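Phosphoribosylformylglycinamidine synthase 2 (Thermus thermophilus, PDB 3VIU) belongs to the AIR synthase-related (PurM-like) family, carries two N- and C-terminal domain pairs in one chain, and holds ADP and a magnesium ion in this structure. Local coordinates at residues N27-L32 and T295-L300; R397-P402 and S713-P718. All blocks are in the same frame, centred on the assembly; numbering follows the deposited sequence.

Contact 1 of 2, residues N27-L32 and T295-L300; sequences NRVELL and TPEELL
Val29 and Glu297 mark the closest backbone approach, with their CA atoms 5.6 Å apart. They lie in the first turns of helices 28-37 and 296-301, which run side by side in nearly the same direction. The short axes are 9.9 Å apart and differ by 25°. Asn27 and Glu30 start the first helix as a capping box: Glu30 N bonds Asn27 OD1 at 2.7 Å, and Asn27 N bonds Glu30 OE2 at 3.1 Å. The contact is made by methyl groups and the CH2 chain of Glu297, with charged groups at its rim. Val29 CG1, anti to the backbone N, reaches Leu300 CD1 at 3.7 Å. Val29 CG2 faces the other way along the helix, 3.8 Å from Glu297 OE2. Glu297 has a bent side chain (chi1 65°, chi2 -81°) that lays its CH2 groups against Leu32. Leu32 CD2 is 3.7 Å from Glu297 CG. Thr295 OG1 makes a weak bond to Glu297 OE1. This oxygen also lies at the edge of the Arg28 guanidinium, near its plane. Arg28 NE is 4.3 Å from Glu297 OE1, too far for a salt bridge, though the opposite charges may still attract. Leu32 CD2 covers one guanidinium face, toward its rim. Leu300 also packs on Val345, and Leu32 on Ile8. Two near-parallel helix starts thus join the linker-domain helix to the first C-terminal AIR synthase-related domain.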
loop_
_atom_site.group_PDB
_atom_site.type_symbol
_atom_site.label_atom_id
_atom_site.label_comp_id
_atom_site.label_asym_id
_atom_site.label_seq_id
_atom_site.Cartn_x
_atom_site.Cartn_y
_atom_site.Cartn_z
ATOM N N ASN A 27 -29.240 12.289 -21.628
ATOM C CA ASN A 27 -30.443 11.503 -21.381
ATOM C C ASN A 27 -30.239 10.821 -20.035
ATOM O O ASN A 27 -29.238 11.079 -19.358
ATOM C CB ASN A 27 -30.666 10.460 -22.482
ATOM C CG ASN A 27 -29.423 9.648 -22.792
ATOM O OD1 ASN A 27 -28.660 9.287 -21.896
ATOM N ND2 ASN A 27 -29.224 9.342 -24.066
ATOM N N ARG A 28 -31.168 9.960 -19.636
ATOM C CA ARG A 28 -31.043 9.277 -18.353
ATOM C C ARG A 28 -29.728 8.490 -18.246
ATOM O O ARG A 28 -28.977 8.648 -17.282
ATOM C CB ARG A 28 -32.227 8.335 -18.136
ATOM C CG ARG A 28 -32.196 7.627 -16.792
ATOM C CD ARG A 28 -33.202 6.492 -16.715
ATOM N NE ARG A 28 -32.920 5.604 -15.588
ATOM C CZ ARG A 28 -32.987 5.969 -14.309
ATOM N NH1 ARG A 28 -33.331 7.211 -13.979
ATOM N NH2 ARG A 28 -32.701 5.093 -13.353
ATOM N N VAL A 29 -29.451 7.646 -19.236
ATOM C CA VAL A 29 -28.232 6.842 -19.233
ATOM C C VAL A 29 -26.976 7.701 -19.087
ATOM O O VAL A 29 -26.155 7.469 -18.197
ATOM C CB VAL A 29 -28.118 6.001 -20.526
ATOM C CG1 VAL A 29 -26.766 5.312 -20.584
ATOM C CG2 VAL A 29 -29.234 4.972 -20.573
ATOM N N GLU A 30 -26.832 8.688 -19.966
ATOM C CA GLU A 30 -25.681 9.580 -19.929
ATOM C C GLU A 30 -25.532 10.243 -18.558
ATOM O O GLU A 30 -24.415 10.425 -18.060
ATOM C CB GLU A 30 -25.813 10.638 -21.031
ATOM C CG GLU A 30 -25.675 10.055 -22.434
ATOM C CD GLU A 30 -25.971 11.051 -23.537
ATOM O OE1 GLU A 30 -25.541 10.802 -24.685
ATOM O OE2 GLU A 30 -26.640 12.074 -23.264
ATOM N N LEU A 31 -26.660 10.592 -17.943
ATOM C CA LEU A 31 -26.624 11.222 -16.633
ATOM C C LEU A 31 -25.999 10.246 -15.640
ATOM O O LEU A 31 -25.108 10.610 -14.869
ATOM C CB LEU A 31 -28.035 11.591 -16.172
ATOM C CG LEU A 31 -28.229 12.998 -15.587
ATOM C CD1 LEU A 31 -29.597 13.070 -14.940
ATOM C CD2 LEU A 31 -27.159 13.316 -14.559
ATOM N N LEU A 32 -26.470 9.002 -15.668
ATOM C CA LEU A 32 -25.958 7.973 -14.775
ATOM C C LEU A 32 -24.458 7.755 -14.979
ATOM O O LEU A 32 -23.736 7.464 -14.026
ATOM C CB LEU A 32 -26.743 6.667 -14.981
ATOM C CG LEU A 32 -27.897 6.379 -14.002
ATOM C CD1 LEU A 32 -28.556 7.663 -13.552
ATOM C CD2 LEU A 32 -28.920 5.466 -14.663
ATOM N N THR A 295 -30.795 -3.674 -18.393
ATOM C CA THR A 295 -30.923 -2.412 -19.102
ATOM C C THR A 295 -29.566 -1.822 -19.486
ATOM O O THR A 295 -28.525 -2.221 -18.955
ATOM C CB THR A 295 -31.684 -1.400 -18.251
ATOM O OG1 THR A 295 -30.991 -1.196 -17.012
ATOM C CG2 THR A 295 -33.077 -1.913 -17.965
ATOM N N PRO A 296 -29.558 -0.870 -20.432
ATOM C CA PRO A 296 -28.288 -0.267 -20.839
ATOM C C PRO A 296 -27.409 0.215 -19.679
ATOM O O PRO A 296 -26.250 -0.180 -19.588
ATOM C CB PRO A 296 -28.733 0.855 -21.769
ATOM C CG PRO A 296 -29.904 0.226 -22.463
ATOM C CD PRO A 296 -30.653 -0.430 -21.317
ATOM N N GLU A 297 -27.949 1.041 -18.787
ATOM C CA GLU A 297 -27.148 1.539 -17.669
ATOM C C GLU A 297 -26.603 0.419 -16.777
ATOM O O GLU A 297 -25.488 0.517 -16.273
ATOM C CB GLU A 297 -27.932 2.561 -16.823
ATOM C CG GLU A 297 -29.161 2.042 -16.088
ATOM C CD GLU A 297 -30.392 1.951 -16.974
ATOM O OE1 GLU A 297 -31.480 1.630 -16.445
ATOM O OE2 GLU A 297 -30.281 2.196 -18.195
ATOM N N GLU A 298 -27.378 -0.646 -16.596
ATOM C CA GLU A 298 -26.943 -1.783 -15.784
ATOM C C GLU A 298 -25.704 -2.444 -16.374
ATOM O O GLU A 298 -24.772 -2.798 -15.652
ATOM C CB GLU A 298 -28.056 -2.823 -15.677
ATOM C CG GLU A 298 -29.157 -2.442 -14.711
ATOM C CD GLU A 298 -30.321 -3.410 -14.741
ATOM O OE1 GLU A 298 -31.152 -3.349 -13.813
ATOM O OE2 GLU A 298 -30.412 -4.221 -15.694
ATOM N N LEU A 299 -25.697 -2.618 -17.689
ATOM C CA LEU A 299 -24.556 -3.234 -18.344
ATOM C C LEU A 299 -23.369 -2.290 -18.270
ATOM O O LEU A 299 -22.255 -2.698 -17.933
ATOM C CB LEU A 299 -24.892 -3.557 -19.804
ATOM C CG LEU A 299 -25.972 -4.636 -20.003
ATOM C CD1 LEU A 299 -26.425 -4.671 -21.452
ATOM C CD2 LEU A 299 -25.428 -5.993 -19.568
ATOM N N LEU A 300 -23.624 -1.020 -18.559
ATOM C CA LEU A 300 -22.580 0.003 -18.552
ATOM C C LEU A 300 -21.921 0.263 -17.199
ATOM O O LEU A 300 -20.717 0.512 -17.130
ATOM C CB LEU A 300 -23.140 1.323 -19.085
ATOM C CG LEU A 300 -23.402 1.432 -20.589
ATOM C CD1 LEU A 300 -24.267 2.641 -20.863
ATOM C CD2 LEU A 300 -22.086 1.544 -21.328
#

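Contact 2 of 2, residues R397-P402 and S713-P718; sequences RLLASP and SAWKAP
Leu399, the last residue of helix 391-399, and Ala400 just after it pack against the proline-kinked C-terminal helix 708-723, where they meet Ala714, Trp715 and Pro718. This is helix-end packing near the surface of the second half of the protein. The C-terminal helix directly follows strand 702-707, an outermost strand of the last sheet. Its kink falls at Pro718, whose N lacks the bond to the preceding turn. Leu399 and Trp715 have the nearest CA atoms, 4.7 Å apart. Two CA-H...O contacts run in opposite senses between the backbones. Trp715 CA points at Leu399 O over 3.6 Å and is almost straight, with 170° at the hydrogen. Ala400 CA meets Ala714 O at 3.4 Å, more bent at 136°. The side chains fill in around this pair. With CG anti to the backbone N (chi1 179°), Trp715 sets its indole beside Leu399. Leu399 CD2 approaches the ring obliquely and lies 3.8 Å from Trp715 CD1. Leu399 CD2 also touches Trp715 CB, while Leu399 CB rests near Ala714 CB. Leu628 of helix 625-634 packs on Leu399 as well. Phe635 stacks on the Trp715 ring, and the indole NE1 makes a weak hydrogen bond to Leu404 O in the loop after Pro402. The Trp715 side chain is about 11 Å from the bound magnesium ion, too far to bind it. At the far end of the contact, Pro718 CG lies 4.0 Å from Ala400 CB. The CB and CG of Pro718 turn to the Ala400 carbonyl, and Pro718 CG lies 3.0 Å from Ala400 O, a snug fit.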
loop_
_atom_site.group_PDB
_atom_site.type_symbol
_atom_site.label_atom_id
_atom_site.label_comp_id
_atom_site.label_asym_id
_atom_site.label_seq_id
_atom_site.Cartn_x
_atom_site.Cartn_y
_atom_site.Cartn_z
ATOM N N ARG A 397 4.592 -5.548 28.798
ATOM C CA ARG A 397 3.274 -5.006 28.481
ATOM C C ARG A 397 3.199 -4.490 27.043
ATOM O O ARG A 397 2.148 -4.583 26.399
ATOM C CB ARG A 397 2.895 -3.900 29.475
ATOM C CG ARG A 397 2.579 -4.429 30.873
ATOM C CD ARG A 397 2.527 -3.317 31.915
ATOM N NE ARG A 397 1.418 -2.379 31.730
ATOM C CZ ARG A 397 1.308 -1.216 32.377
ATOM N NH1 ARG A 397 2.241 -0.841 33.248
ATOM N NH2 ARG A 397 0.262 -0.426 32.155
ATOM N N LEU A 398 4.313 -3.953 26.541
ATOM C CA LEU A 398 4.365 -3.441 25.170
ATOM C C LEU A 398 4.341 -4.590 24.165
ATOM O O LEU A 398 3.665 -4.514 23.132
ATOM C CB LEU A 398 5.625 -2.601 24.947
ATOM C CG LEU A 398 5.571 -1.167 25.472
ATOM C CD1 LEU A 398 6.939 -0.519 25.326
ATOM C CD2 LEU A 398 4.507 -0.374 24.712
ATOM N N LEU A 399 5.088 -5.647 24.469
ATOM C CA LEU A 399 5.151 -6.805 23.593
ATOM C C LEU A 399 3.765 -7.425 23.498
ATOM O O LEU A 399 3.381 -7.924 22.449
ATOM C CB LEU A 399 6.158 -7.832 24.128
ATOM C CG LEU A 399 7.647 -7.524 23.921
ATOM C CD1 LEU A 399 8.482 -8.454 24.761
ATOM C CD2 LEU A 399 8.016 -7.678 22.450
ATOM N N ALA A 400 3.009 -7.361 24.593
ATOM C CA ALA A 400 1.657 -7.926 24.637
ATOM C C ALA A 400 0.586 -7.027 24.011
ATOM O O ALA A 400 -0.576 -7.415 23.915
ATOM C CB ALA A 400 1.283 -8.252 26.074
ATOM N N SER A 401 0.977 -5.827 23.593
ATOM C CA SER A 401 0.043 -4.901 22.971
ATOM C C SER A 401 -0.310 -5.385 21.579
ATOM O O SER A 401 0.573 -5.695 20.783
ATOM C CB SER A 401 0.653 -3.506 22.854
ATOM O OG SER A 401 -0.057 -2.730 21.894
ATOM N N PRO A 402 -1.611 -5.455 21.264
ATOM C CA PRO A 402 -2.073 -5.904 19.948
ATOM C C PRO A 402 -1.440 -5.151 18.765
ATOM O O PRO A 402 -1.437 -5.643 17.636
ATOM C CB PRO A 402 -3.581 -5.697 20.031
ATOM C CG PRO A 402 -3.862 -6.023 21.464
ATOM C CD PRO A 402 -2.749 -5.292 22.189
ATOM N N SER A 713 6.594 -15.449 24.849
ATOM C CA SER A 713 5.190 -15.763 25.119
ATOM C C SER A 713 4.329 -14.512 25.188
ATOM O O SER A 713 3.193 -14.499 24.709
ATOM C CB SER A 713 5.044 -16.570 26.413
ATOM O OG SER A 713 5.486 -15.835 27.537
ATOM N N ALA A 714 4.876 -13.452 25.769
ATOM C CA ALA A 714 4.136 -12.198 25.880
ATOM C C ALA A 714 3.822 -11.622 24.494
ATOM O O ALA A 714 2.738 -11.107 24.253
ATOM C CB ALA A 714 4.941 -11.190 26.701
ATOM N N TRP A 715 4.785 -11.739 23.588
ATOM C CA TRP A 715 4.675 -11.234 22.223
ATOM C C TRP A 715 3.827 -12.097 21.292
ATOM O O TRP A 715 3.162 -11.578 20.399
ATOM C CB TRP A 715 6.083 -11.122 21.638
ATOM C CG TRP A 715 6.172 -10.627 20.217
ATOM C CD1 TRP A 715 5.973 -9.350 19.776
ATOM C CD2 TRP A 715 6.594 -11.382 19.078
ATOM N NE1 TRP A 715 6.258 -9.261 18.434
ATOM C CE2 TRP A 715 6.643 -10.495 17.982
ATOM C CE3 TRP A 715 6.942 -12.725 18.880
ATOM C CZ2 TRP A 715 7.029 -10.905 16.700
ATOM C CZ3 TRP A 715 7.328 -13.136 17.600
ATOM C CH2 TRP A 715 7.369 -12.226 16.530
ATOM N N LYS A 716 3.851 -13.408 21.504
ATOM C CA LYS A 716 3.134 -14.349 20.650
ATOM C C LYS A 716 1.627 -14.494 20.853
ATOM O O LYS A 716 0.892 -14.660 19.882
ATOM C CB LYS A 716 3.786 -15.732 20.770
ATOM C CG LYS A 716 3.712 -16.579 19.499
ATOM C CD LYS A 716 2.283 -17.049 19.169
ATOM C CE LYS A 716 1.908 -16.796 17.695
ATOM N NZ LYS A 716 1.551 -15.364 17.414
ATOM N N ALA A 717 1.167 -14.405 22.097
ATOM C CA ALA A 717 -0.250 -14.591 22.424
ATOM C C ALA A 717 -1.335 -13.593 21.984
ATOM O O ALA A 717 -2.372 -14.004 21.471
ATOM C CB ALA A 717 -0.385 -14.829 23.925
ATOM N N PRO A 718 -1.119 -12.279 22.185
ATOM C CA PRO A 718 -2.075 -11.216 21.828
ATOM C C PRO A 718 -2.940 -11.353 20.576
ATOM O O PRO A 718 -4.144 -11.562 20.677
ATOM C CB PRO A 718 -1.205 -9.971 21.793
ATOM C CG PRO A 718 -0.243 -10.242 22.903
ATOM C CD PRO A 718 0.151 -11.688 22.647
#

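Overall arrangement
From the N terminus, the chain first passes through helix 28-37. It then builds the first N-terminal domain and much of the first C-terminal domain before contact 1 closes a loop of 262 residues at helix 296-301. The N-terminal helical region is thereby brought against the first domain pair. The chain goes on to helix 391-399, where contact 2 opens. The second pair of domains follows, and helix 708-723 closes a loop of 310 residues. Contact 2 joins the helix before this pair to the helix after the last sheet. The two loops are in series and neither nest nor cross. The centres of contact 1 and contact 2 are about 53 Å apart.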